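Local coordinates for protein putative TRAP PERIPLASMIC SOLUTE BINDING PROTEIN (PDB 4PBQ) that binds L-gulonate and probably serves as the periplasmic solute receptor of a TRAP transporter in Haemophilus influenzae, at residues A[151-163]-A[288-301]. Residues are numbered along the deposited sequence; the frame is centred on the assembly and turned at random.
Sequences SNKKLEKFDDFKG and IVPSEAFKNDMVNA
With CG trans to its backbone N (chi1 -172°), the ring of Phe294 leaves helix 292-312 and packs against the Glu156-Phe158 backbone, a worked example of an aromatic ring packed against peptide groups. The same choice at Phe158 sends that ring along the helix, where its CZ rests 3.7 Å from Ala301 CB and its CB and CD1 meet Asp297 CB. One face of the Phe294 ring is covered by the main chain of Lys157, whose C is 3.6 Å from Phe294 CE1; the opposite face carries the selenomethionine methyl, Met298 CE, over its centre. The rim is met by Phe161, whose CZ comes within 3.7 Å of Phe294 CZ with the two planes inclined at 52°. Met298 SE in turn reaches the edge of the Phe161 ring, a Met-aromatic contact. In this family 7 solute-binding protein, the arrangement fastens the loop between strands 136-151 and 165-168 to the N-terminal half of helix 292-312, with Ile149 of the first strand touching Phe161. Polar links across the join run through water: two waters tie Ser291 N and OG to Glu156 O, and a third connects Phe158 N with Asp297 OD2. Ser291 OG also caps the helix, accepting from Phe294 N at 3.1 Å. Within the loop, Asp160 OD2 receives a nearly straight bond from Glu156 N (2.9 Å, 173°) on its anti lone pair, while OD1 forms a salt bridge with Lys157 NZ. Leu155 O, 3.5 Å from Ile288 CG2, is buried here without a polar partner.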
loop_
_atom_site.group_PDB
_atom_site.type_symbol
_atom_site.label_atom_id
_atom_site.label_comp_id
_atom_site.label_asym_id
_atom_site.label_seq_id
_atom_site.Cartn_x
_atom_site.Cartn_y
_atom_site.Cartn_z
ATOM N N SER A 151 4.470 9.154 -15.694
ATOM C CA SER A 151 5.139 10.391 -16.032
ATOM C C SER A 151 4.761 10.904 -17.407
ATOM O O SER A 151 4.625 10.127 -18.351
ATOM C CB SER A 151 6.655 10.153 -15.993
ATOM O OG SER A 151 7.327 11.338 -16.329
ATOM N N ASN A 152 4.664 12.225 -17.542
ATOM C CA ASN A 152 4.511 12.862 -18.843
ATOM C C ASN A 152 5.827 12.850 -19.606
ATOM O O ASN A 152 5.845 13.067 -20.805
ATOM C CB ASN A 152 4.090 14.316 -18.705
ATOM C CG ASN A 152 2.712 14.480 -18.104
ATOM O OD1 ASN A 152 1.844 13.634 -18.277
ATOM N ND2 ASN A 152 2.507 15.579 -17.404
ATOM N N LYS A 153 6.914 12.626 -18.875
ATOM C CA LYS A 153 8.265 12.713 -19.418
ATOM C C LYS A 153 8.905 11.326 -19.463
ATOM O O LYS A 153 8.843 10.594 -18.495
ATOM C CB LYS A 153 9.127 13.621 -18.519
ATOM C CG LYS A 153 8.735 15.110 -18.483
ATOM C CD LYS A 153 9.605 15.877 -17.472
ATOM C CE LYS A 153 9.271 17.373 -17.396
ATOM N NZ LYS A 153 9.829 18.014 -16.137
ATOM N N LYS A 154 9.569 10.988 -20.564
ATOM C CA LYS A 154 10.263 9.718 -20.646
ATOM C C LYS A 154 11.439 9.661 -19.654
ATOM O O LYS A 154 12.226 10.599 -19.560
ATOM C CB LYS A 154 10.725 9.478 -22.082
ATOM C CG LYS A 154 11.629 8.286 -22.263
ATOM C CD LYS A 154 12.095 8.148 -23.720
ATOM C CE LYS A 154 11.181 7.239 -24.513
ATOM N NZ LYS A 154 11.749 6.925 -25.865
ATOM N N LEU A 155 11.532 8.567 -18.904
ATOM C CA LEU A 155 12.637 8.353 -17.980
ATOM C C LEU A 155 13.301 7.009 -18.276
ATOM O O LEU A 155 12.680 5.959 -18.119
ATOM C CB LEU A 155 12.144 8.373 -16.529
ATOM C CG LEU A 155 11.221 9.535 -16.143
ATOM C CD1 LEU A 155 10.618 9.264 -14.775
ATOM C CD2 LEU A 155 11.989 10.869 -16.161
ATOM N N GLU A 156 14.567 7.024 -18.694
ATOM C CA GLU A 156 15.243 5.766 -19.014
ATOM C C GLU A 156 16.673 5.708 -18.493
ATOM O O GLU A 156 17.378 4.727 -18.714
ATOM C CB GLU A 156 15.200 5.492 -20.528
ATOM C CG GLU A 156 15.824 6.565 -21.379
ATOM C CD GLU A 156 15.342 6.533 -22.840
ATOM O OE1 GLU A 156 15.513 7.555 -23.535
ATOM O OE2 GLU A 156 14.803 5.501 -23.293
ATOM N N LYS A 157 17.083 6.753 -17.781
ATOM C CA LYS A 157 18.378 6.758 -17.122
ATOM C C LYS A 157 18.308 7.711 -15.939
ATOM O O LYS A 157 17.429 8.567 -15.866
ATOM C CB LYS A 157 19.489 7.177 -18.097
ATOM C CG LYS A 157 19.356 8.600 -18.599
ATOM C CD LYS A 157 20.425 8.956 -19.625
ATOM C CE LYS A 157 20.197 10.354 -20.197
ATOM N NZ LYS A 157 18.936 10.468 -21.023
ATOM N N PHE A 158 19.234 7.562 -15.010
ATOM C CA PHE A 158 19.137 8.248 -13.735
ATOM C C PHE A 158 19.140 9.758 -13.925
ATOM O O PHE A 158 18.428 10.473 -13.217
ATOM C CB PHE A 158 20.266 7.783 -12.829
ATOM C CG PHE A 158 20.133 8.223 -11.407
ATOM C CD1 PHE A 158 19.282 7.549 -10.531
ATOM C CD2 PHE A 158 20.848 9.299 -10.939
ATOM C CE1 PHE A 158 19.182 7.944 -9.211
ATOM C CE2 PHE A 158 20.753 9.698 -9.619
ATOM C CZ PHE A 158 19.925 9.033 -8.761
ATOM N N ASP A 159 19.915 10.251 -14.886
ATOM C CA ASP A 159 19.972 11.688 -15.131
ATOM C C ASP A 159 18.617 12.276 -15.555
ATOM O O ASP A 159 18.409 13.483 -15.437
ATOM C CB ASP A 159 21.064 12.045 -16.151
ATOM C CG ASP A 159 22.465 11.890 -15.580
ATOM O OD1 ASP A 159 22.623 11.991 -14.347
ATOM O OD2 ASP A 159 23.408 11.662 -16.360
ATOM N N ASP A 160 17.692 11.435 -16.015
ATOM C CA ASP A 160 16.408 11.943 -16.478
ATOM C C ASP A 160 15.536 12.415 -15.313
ATOM O O ASP A 160 14.607 13.174 -15.514
ATOM C CB ASP A 160 15.649 10.883 -17.288
ATOM C CG ASP A 160 16.314 10.559 -18.625
ATOM O OD1 ASP A 160 17.139 11.357 -19.109
ATOM O OD2 ASP A 160 15.980 9.496 -19.204
ATOM N N PHE A 161 15.836 11.973 -14.096
ATOM C CA PHE A 161 15.102 12.434 -12.914
ATOM C C PHE A 161 15.288 13.928 -12.625
ATOM O O PHE A 161 14.420 14.547 -11.975
ATOM C CB PHE A 161 15.572 11.664 -11.690
ATOM C CG PHE A 161 15.098 10.241 -11.634
ATOM C CD1 PHE A 161 13.847 9.874 -12.117
ATOM C CD2 PHE A 161 15.908 9.263 -11.089
ATOM C CE1 PHE A 161 13.427 8.561 -12.045
ATOM C CE2 PHE A 161 15.467 7.945 -11.005
ATOM C CZ PHE A 161 14.249 7.605 -11.475
ATOM N N LYS A 162 16.417 14.504 -13.044
ATOM C CA LYS A 162 16.692 15.911 -12.741
ATOM C C LYS A 162 15.620 16.820 -13.359
ATOM O O LYS A 162 15.330 16.738 -14.547
ATOM C CB LYS A 162 18.096 16.298 -13.225
ATOM C CG LYS A 162 18.470 17.735 -12.939
ATOM C CD LYS A 162 19.900 18.043 -13.384
ATOM C CE LYS A 162 20.918 17.550 -12.363
ATOM N NZ LYS A 162 20.932 18.377 -11.105
ATOM N N GLY A 163 15.001 17.658 -12.538
ATOM C CA GLY A 163 13.938 18.519 -13.024
ATOM C C GLY A 163 12.553 17.874 -12.905
ATOM O O GLY A 163 11.544 18.553 -13.052
ATOM N N ILE A 288 8.383 1.504 -19.856
ATOM C CA ILE A 288 9.834 1.435 -19.909
ATOM C C ILE A 288 10.310 0.472 -18.824
ATOM O O ILE A 288 10.002 0.653 -17.636
ATOM C CB ILE A 288 10.422 2.853 -19.735
ATOM C CG1 ILE A 288 10.026 3.707 -20.956
ATOM C CG2 ILE A 288 11.931 2.805 -19.546
ATOM C CD1 ILE A 288 10.335 5.184 -20.834
ATOM N N VAL A 289 10.991 -0.595 -19.222
ATOM C CA VAL A 289 11.648 -1.451 -18.234
ATOM C C VAL A 289 13.077 -0.936 -18.052
ATOM O O VAL A 289 13.829 -0.869 -19.014
ATOM C CB VAL A 289 11.665 -2.911 -18.673
ATOM C CG1 VAL A 289 12.290 -3.784 -17.585
ATOM C CG2 VAL A 289 10.241 -3.378 -18.993
ATOM N N PRO A 290 13.445 -0.530 -16.822
ATOM C CA PRO A 290 14.765 0.086 -16.664
ATOM C C PRO A 290 15.885 -0.855 -17.072
ATOM O O PRO A 290 15.796 -2.062 -16.852
ATOM C CB PRO A 290 14.841 0.388 -15.160
ATOM C CG PRO A 290 13.425 0.542 -14.746
ATOM C CD PRO A 290 12.645 -0.436 -15.583
ATOM N N SER A 291 16.927 -0.289 -17.656
ATOM C CA SER A 291 18.120 -1.051 -17.974
ATOM C C SER A 291 18.810 -1.509 -16.691
ATOM O O SER A 291 18.528 -1.010 -15.607
ATOM C CB SER A 291 19.085 -0.173 -18.760
ATOM O OG SER A 291 19.480 0.944 -17.980
ATOM N N GLU A 292 19.757 -2.428 -16.811
ATOM C CA GLU A 292 20.508 -2.852 -15.643
ATOM C C GLU A 292 21.191 -1.655 -14.987
ATOM O O GLU A 292 21.235 -1.566 -13.773
ATOM C CB GLU A 292 21.566 -3.903 -16.004
ATOM C CG GLU A 292 22.370 -4.364 -14.786
ATOM C CD GLU A 292 23.714 -5.003 -15.133
ATOM O OE1 GLU A 292 23.978 -5.266 -16.328
ATOM O OE2 GLU A 292 24.512 -5.238 -14.193
ATOM N N ALA A 293 21.752 -0.758 -15.798
ATOM C CA ALA A 293 22.448 0.424 -15.278
ATOM C C ALA A 293 21.516 1.414 -14.555
ATOM O O ALA A 293 21.859 1.960 -13.498
ATOM C CB ALA A 293 23.203 1.128 -16.403
ATOM N N PHE A 294 20.347 1.649 -15.137
ATOM C CA PHE A 294 19.355 2.547 -14.539
ATOM C C PHE A 294 18.894 1.949 -13.206
ATOM O O PHE A 294 18.802 2.635 -12.176
ATOM C CB PHE A 294 18.190 2.712 -15.520
ATOM C CG PHE A 294 17.168 3.767 -15.126
ATOM C CD1 PHE A 294 17.380 4.633 -14.069
ATOM C CD2 PHE A 294 15.974 3.863 -15.834
ATOM C CE1 PHE A 294 16.411 5.576 -13.735
ATOM C CE2 PHE A 294 15.003 4.796 -15.502
ATOM C CZ PHE A 294 15.226 5.660 -14.469
ATOM N N LYS A 295 18.602 0.655 -13.241
ATOM C CA LYS A 295 18.280 -0.119 -12.051
ATOM C C LYS A 295 19.332 0.007 -10.949
ATOM O O LYS A 295 19.031 0.287 -9.797
ATOM C CB LYS A 295 18.207 -1.587 -12.435
ATOM C CG LYS A 295 17.123 -2.365 -11.796
ATOM C CD LYS A 295 16.146 -2.867 -12.861
ATOM C CE LYS A 295 15.983 -4.377 -12.829
ATOM N NZ LYS A 295 16.832 -5.082 -13.821
ATOM N N ASN A 296 20.581 -0.258 -11.298
ATOM C CA ASN A 296 21.633 -0.211 -10.318
ATOM C C ASN A 296 21.823 1.191 -9.765
ATOM O O ASN A 296 22.081 1.360 -8.586
ATOM C CB ASN A 296 22.934 -0.693 -10.937
ATOM C CG ASN A 296 22.924 -2.172 -11.223
ATOM O OD1 ASN A 296 22.157 -2.925 -10.625
ATOM N ND2 ASN A 296 23.792 -2.604 -12.134
ATOM N N ASP A 297 21.709 2.199 -10.620
ATOM C CA ASP A 297 21.839 3.566 -10.154
ATOM C C ASP A 297 20.741 3.902 -9.139
ATOM O O ASP A 297 21.007 4.596 -8.164
ATOM C CB ASP A 297 21.768 4.546 -11.315
ATOM C CG ASP A 297 23.053 4.626 -12.111
ATOM O OD1 ASP A 297 24.106 4.118 -11.660
ATOM O OD2 ASP A 297 22.997 5.222 -13.198
HETATM N N MSE A 298 19.516 3.435 -9.375
HETATM C CA MSE A 298 18.414 3.702 -8.439
HETATM C C MSE A 298 18.652 2.981 -7.101
HETATM O O MSE A 298 18.430 3.547 -6.006
HETATM C CB MSE A 298 17.079 3.276 -9.051
HETATM C CG MSE A 298 16.582 4.206 -10.146
HETATM SE SE MSE A 298 14.729 3.817 -10.632
HETATM C CE MSE A 298 15.027 2.430 -11.934
ATOM N N VAL A 299 19.093 1.731 -7.187
ATOM C CA VAL A 299 19.366 0.965 -5.998
ATOM C C VAL A 299 20.475 1.621 -5.191
ATOM O O VAL A 299 20.345 1.817 -3.985
ATOM C CB VAL A 299 19.698 -0.494 -6.326
ATOM C CG1 VAL A 299 20.157 -1.221 -5.076
ATOM C CG2 VAL A 299 18.461 -1.179 -6.920
ATOM N N ASN A 300 21.567 1.983 -5.854
ATOM C CA ASN A 300 22.679 2.591 -5.150
ATOM C C ASN A 300 22.259 3.906 -4.505
ATOM O O ASN A 300 22.648 4.205 -3.370
ATOM C CB ASN A 300 23.857 2.799 -6.107
ATOM C CG ASN A 300 24.542 1.501 -6.466
ATOM O OD1 ASN A 300 24.419 0.510 -5.746
ATOM N ND2 ASN A 300 25.276 1.496 -7.577
ATOM N N ALA A 301 21.455 4.684 -5.226
ATOM C CA ALA A 301 21.011 5.989 -4.727
ATOM C C ALA A 301 20.128 5.841 -3.475
ATOM O O ALA A 301 20.080 6.734 -2.639
ATOM C CB ALA A 301 20.245 6.740 -5.819
HETATM O O HOH W 1 16.231 2.320 -18.863
HETATM O O HOH W 2 20.076 3.457 -19.069
HETATM O O HOH W 3 21.089 5.384 -15.243
#